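Local coordinates for protein collagen adhesin (Staphylococcus aureus, PDB 2F68) that probably attaches Staphylococcus aureus to host tissue by gripping the collagen triple helix between its Ig-like domains in a "collagen hug", at residues A[52-64]-A[123-135]. Sequence-based numbering, arbitrary orientation.
Sequences IKVAWPTSGTVKI and SDDKVATITSGNK
Ile130 runs alongside Trp56, its CG1 3.8 Å from Trp56 CB, while its other branch, CG2, comes in at the ring edge and lies 3.8 Å from Val54 CG1. With CG1 beside the backbone N (chi1 -60°), the CG2 methyl falls anti to that N, which brings it to the ring edge. Both faces of the indole are met near the rim by atoms of 52-64: Ile64 CG2 over one, the carbonyl oxygen of Val54 over the opposite one. Further on, Ala128 CB lies among three side chains, 3.9 Å from Pro57 CG and 3.8 Å from Ile64 CG1, with Val62 CG2 equally near. The arrangement is consistent with an edge of an Ig-like beta-sandwich, where its strands curl from one sheet toward the other. Strand 52-54 runs antiparallel to strand 127-132, and a single bridge joins the two chains at Ala55 and Thr131, a hydrogen-bonded pair in which Ala55 N donates to Thr131 O and Thr131 N returns the bond to Ala55 O, both near 2.8 Å. Beyond it the chain turns at Pro57, and strand 62-64 then crosses strand 127-132 at -39°, so side-chain packing replaces backbone pairing. On the inner side, Val22 and Val35 continue the apolar layer beneath Ile130. Hydroxyls close both ends. Thr61 OG1 bonds in the carbonyl plane to a lone pair of Asp125 O (2.9 Å), whereas Ser132 OG reaches Lys53 O from above its carbonyl plane, 43° out of it. A water also donates to Lys53 O and accepts from Gly133 N, so this carbonyl receives two hydrogen bonds just where the type II' turn from Ser132 to Lys135 reverses the chain.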
loop_
_atom_site.group_PDB
_atom_site.type_symbol
_atom_site.label_atom_id
_atom_site.label_comp_id
_atom_site.label_asym_id
_atom_site.label_seq_id
_atom_site.Cartn_x
_atom_site.Cartn_y
_atom_site.Cartn_z
ATOM N N ILE A 52 6.059 -17.112 16.934
ATOM C CA ILE A 52 7.243 -16.862 16.116
ATOM C C ILE A 52 7.207 -15.416 15.617
ATOM O O ILE A 52 6.240 -14.998 14.975
ATOM C CB ILE A 52 7.328 -17.843 14.919
ATOM C CG1 ILE A 52 7.505 -19.284 15.415
ATOM C CG2 ILE A 52 8.465 -17.449 13.980
ATOM C CD1 ILE A 52 7.160 -20.351 14.387
ATOM N N LYS A 53 8.262 -14.663 15.916
ATOM C CA LYS A 53 8.335 -13.248 15.553
ATOM C C LYS A 53 9.287 -12.974 14.393
ATOM O O LYS A 53 10.389 -13.528 14.332
ATOM C CB LYS A 53 8.733 -12.399 16.764
ATOM C CG LYS A 53 7.618 -12.186 17.777
ATOM C CD LYS A 53 8.065 -11.258 18.895
ATOM C CE LYS A 53 6.921 -10.943 19.844
ATOM N NZ LYS A 53 7.348 -10.040 20.948
ATOM N N VAL A 54 8.845 -12.117 13.474
ATOM C CA VAL A 54 9.674 -11.646 12.367
ATOM C C VAL A 54 9.881 -10.138 12.524
ATOM O O VAL A 54 8.931 -9.356 12.419
ATOM C CB VAL A 54 9.043 -11.973 10.985
ATOM C CG1 VAL A 54 9.941 -11.490 9.852
ATOM C CG2 VAL A 54 8.780 -13.469 10.847
ATOM N N ALA A 55 11.126 -9.743 12.783
ATOM C CA ALA A 55 11.458 -8.350 13.084
ATOM C C ALA A 55 12.255 -7.668 11.972
ATOM O O ALA A 55 13.008 -8.317 11.243
ATOM C CB ALA A 55 12.210 -8.262 14.409
ATOM N N TRP A 56 12.077 -6.352 11.862
ATOM C CA TRP A 56 12.762 -5.529 10.864
ATOM C C TRP A 56 12.900 -4.080 11.353
ATOM O O TRP A 56 12.151 -3.660 12.238
ATOM C CB TRP A 56 12.019 -5.574 9.521
ATOM C CG TRP A 56 10.538 -5.336 9.621
ATOM C CD1 TRP A 56 9.913 -4.161 9.930
ATOM C CD2 TRP A 56 9.497 -6.295 9.395
ATOM N NE1 TRP A 56 8.549 -4.330 9.917
ATOM C CE2 TRP A 56 8.267 -5.630 9.591
ATOM C CE3 TRP A 56 9.486 -7.652 9.048
ATOM C CZ2 TRP A 56 7.034 -6.277 9.452
ATOM C CZ3 TRP A 56 8.259 -8.295 8.911
ATOM C CH2 TRP A 56 7.051 -7.605 9.113
ATOM N N PRO A 57 13.861 -3.315 10.786
ATOM C CA PRO A 57 14.021 -1.906 11.168
ATOM C C PRO A 57 12.783 -1.061 10.854
ATOM O O PRO A 57 12.246 -1.128 9.746
ATOM C CB PRO A 57 15.217 -1.443 10.324
ATOM C CG PRO A 57 15.305 -2.418 9.204
ATOM C CD PRO A 57 14.862 -3.719 9.782
ATOM N N THR A 58 12.344 -0.285 11.841
ATOM C CA THR A 58 11.159 0.566 11.709
ATOM C C THR A 58 11.527 2.049 11.637
ATOM O O THR A 58 10.701 2.883 11.258
ATOM C CB THR A 58 10.162 0.341 12.870
ATOM O OG1 THR A 58 10.835 0.510 14.124
ATOM C CG2 THR A 58 9.560 -1.058 12.803
ATOM N N SER A 59 12.768 2.365 12.004
ATOM C CA SER A 59 13.267 3.741 11.998
ATOM C C SER A 59 14.780 3.793 11.788
ATOM O O SER A 59 15.482 2.804 12.014
ATOM C CB SER A 59 12.888 4.456 13.300
ATOM O OG SER A 59 13.337 3.731 14.431
ATOM N N GLY A 60 15.271 4.953 11.356
ATOM C CA GLY A 60 16.699 5.163 11.131
ATOM C C GLY A 60 17.009 5.575 9.706
ATOM O O GLY A 60 16.480 6.572 9.210
ATOM N N THR A 61 17.874 4.804 9.052
ATOM C CA THR A 61 18.243 5.049 7.657
ATOM C C THR A 61 17.294 4.331 6.700
ATOM O O THR A 61 16.927 4.872 5.655
ATOM C CB THR A 61 19.695 4.614 7.359
ATOM O OG1 THR A 61 19.893 3.261 7.789
ATOM C CG2 THR A 61 20.686 5.520 8.076
ATOM N N VAL A 62 16.903 3.112 7.069
ATOM C CA VAL A 62 15.960 2.315 6.284
ATOM C C VAL A 62 14.739 1.903 7.105
ATOM O O VAL A 62 14.847 1.626 8.303
ATOM C CB VAL A 62 16.622 1.063 5.649
ATOM C CG1 VAL A 62 17.361 1.440 4.374
ATOM C CG2 VAL A 62 17.553 0.361 6.641
ATOM N N LYS A 63 13.582 1.864 6.448
ATOM C CA LYS A 63 12.325 1.507 7.097
ATOM C C LYS A 63 11.596 0.410 6.324
ATOM O O LYS A 63 11.359 0.537 5.120
ATOM C CB LYS A 63 11.431 2.745 7.244
ATOM C CG LYS A 63 10.129 2.512 8.001
ATOM C CD LYS A 63 9.372 3.816 8.211
ATOM C CE LYS A 63 8.019 3.591 8.874
ATOM N NZ LYS A 63 8.131 3.152 10.294
ATOM N N ILE A 64 11.254 -0.665 7.028
ATOM C CA ILE A 64 10.476 -1.761 6.455
ATOM C C ILE A 64 9.064 -1.744 7.040
ATOM O O ILE A 64 8.888 -1.733 8.260
ATOM C CB ILE A 64 11.157 -3.144 6.686
ATOM C CG1 ILE A 64 12.566 -3.181 6.069
ATOM C CG2 ILE A 64 10.285 -4.291 6.160
ATOM C CD1 ILE A 64 12.624 -3.018 4.545
ATOM N N SER A 123 26.088 2.308 0.982
ATOM C CA SER A 123 26.103 0.834 1.042
ATOM C C SER A 123 25.470 0.211 2.297
ATOM O O SER A 123 24.428 -0.438 2.207
ATOM C CB SER A 123 27.521 0.287 0.812
ATOM O OG SER A 123 27.521 -1.128 0.732
ATOM N N ASP A 124 26.110 0.400 3.449
ATOM C CA ASP A 124 25.657 -0.197 4.708
ATOM C C ASP A 124 24.367 0.409 5.260
ATOM O O ASP A 124 23.594 -0.275 5.935
ATOM C CB ASP A 124 26.764 -0.123 5.766
ATOM C CG ASP A 124 27.971 -0.981 5.418
ATOM O OD1 ASP A 124 27.839 -2.067 4.851
ATOM O OD2 ASP A 124 29.157 -0.497 5.767
ATOM N N ASP A 125 24.142 1.688 4.967
ATOM C CA ASP A 125 22.963 2.404 5.454
ATOM C C ASP A 125 21.690 2.040 4.689
ATOM O O ASP A 125 20.593 2.087 5.250
ATOM C CB ASP A 125 23.195 3.918 5.407
ATOM C CG ASP A 125 24.313 4.374 6.334
ATOM O OD1 ASP A 125 24.575 3.698 7.353
ATOM O OD2 ASP A 125 24.928 5.422 6.044
ATOM N N LYS A 126 21.840 1.676 3.417
ATOM C CA LYS A 126 20.696 1.319 2.570
ATOM C C LYS A 126 20.267 -0.148 2.703
ATOM O O LYS A 126 19.311 -0.583 2.055
ATOM C CB LYS A 126 20.951 1.691 1.101
ATOM C CG LYS A 126 22.179 1.043 0.462
ATOM C CD LYS A 126 22.122 1.089 -1.064
ATOM C CE LYS A 126 22.369 2.489 -1.611
ATOM N NZ LYS A 126 22.301 2.522 -3.099
ATOM N N VAL A 127 20.973 -0.898 3.548
ATOM C CA VAL A 127 20.672 -2.310 3.785
ATOM C C VAL A 127 19.775 -2.479 5.013
ATOM O O VAL A 127 20.102 -2.006 6.105
ATOM C CB VAL A 127 21.971 -3.156 3.931
ATOM C CG1 VAL A 127 21.666 -4.561 4.446
ATOM C CG2 VAL A 127 22.711 -3.233 2.602
ATOM N N ALA A 128 18.641 -3.149 4.816
ATOM C CA ALA A 128 17.711 -3.454 5.898
ATOM C C ALA A 128 17.786 -4.933 6.264
ATOM O O ALA A 128 17.623 -5.804 5.405
ATOM C CB ALA A 128 16.294 -3.068 5.507
ATOM N N THR A 129 18.037 -5.206 7.543
ATOM C CA THR A 129 18.199 -6.575 8.029
ATOM C C THR A 129 16.924 -7.086 8.698
ATOM O O THR A 129 16.540 -6.617 9.774
ATOM C CB THR A 129 19.398 -6.693 9.005
ATOM O OG1 THR A 129 20.560 -6.094 8.417
ATOM C CG2 THR A 129 19.696 -8.155 9.328
ATOM N N ILE A 130 16.273 -8.046 8.047
ATOM C CA ILE A 130 15.085 -8.697 8.595
ATOM C C ILE A 130 15.503 -9.970 9.332
ATOM O O ILE A 130 16.201 -10.820 8.773
ATOM C CB ILE A 130 14.033 -9.002 7.493
ATOM C CG1 ILE A 130 13.593 -7.703 6.804
ATOM C CG2 ILE A 130 12.827 -9.739 8.080
ATOM C CD1 ILE A 130 12.813 -7.897 5.514
ATOM N N THR A 131 15.083 -10.082 10.591
ATOM C CA THR A 131 15.486 -11.192 11.457
ATOM C C THR A 131 14.297 -11.994 11.983
ATOM O O THR A 131 13.227 -11.441 12.245
ATOM C CB THR A 131 16.318 -10.699 12.666
ATOM O OG1 THR A 131 15.590 -9.689 13.376
ATOM C CG2 THR A 131 17.660 -10.134 12.215
ATOM N N SER A 132 14.502 -13.302 12.128
ATOM C CA SER A 132 13.516 -14.198 12.732
ATOM C C SER A 132 14.233 -15.326 13.473
ATOM O O SER A 132 14.624 -16.331 12.872
ATOM C CB SER A 132 12.559 -14.756 11.674
ATOM O OG SER A 132 11.550 -15.555 12.266
ATOM N N GLY A 133 14.410 -15.141 14.778
ATOM C CA GLY A 133 15.138 -16.096 15.611
ATOM C C GLY A 133 16.636 -15.995 15.403
ATOM O O GLY A 133 17.237 -14.953 15.669
ATOM N N ASN A 134 17.235 -17.085 14.929
ATOM C CA ASN A 134 18.666 -17.121 14.624
ATOM C C ASN A 134 18.967 -16.799 13.160
ATOM O O ASN A 134 20.130 -16.641 12.779
ATOM C CB ASN A 134 19.263 -18.482 15.002
ATOM C CG ASN A 134 19.282 -18.726 16.505
ATOM O OD1 ASN A 134 19.136 -19.862 16.957
ATOM N ND2 ASN A 134 19.470 -17.665 17.283
ATOM N N LYS A 135 17.915 -16.698 12.351
ATOM C CA LYS A 135 18.052 -16.466 10.913
ATOM C C LYS A 135 17.910 -14.989 10.555
ATOM O O LYS A 135 17.065 -14.282 11.110
ATOM C CB LYS A 135 17.033 -17.304 10.129
ATOM C CG LYS A 135 17.052 -18.801 10.449
ATOM C CD LYS A 135 18.331 -19.478 9.971
ATOM C CE LYS A 135 18.501 -20.848 10.606
ATOM N NZ LYS A 135 19.739 -21.530 10.137
HETATM O O HOH W 1 12.533 -13.495 16.081
#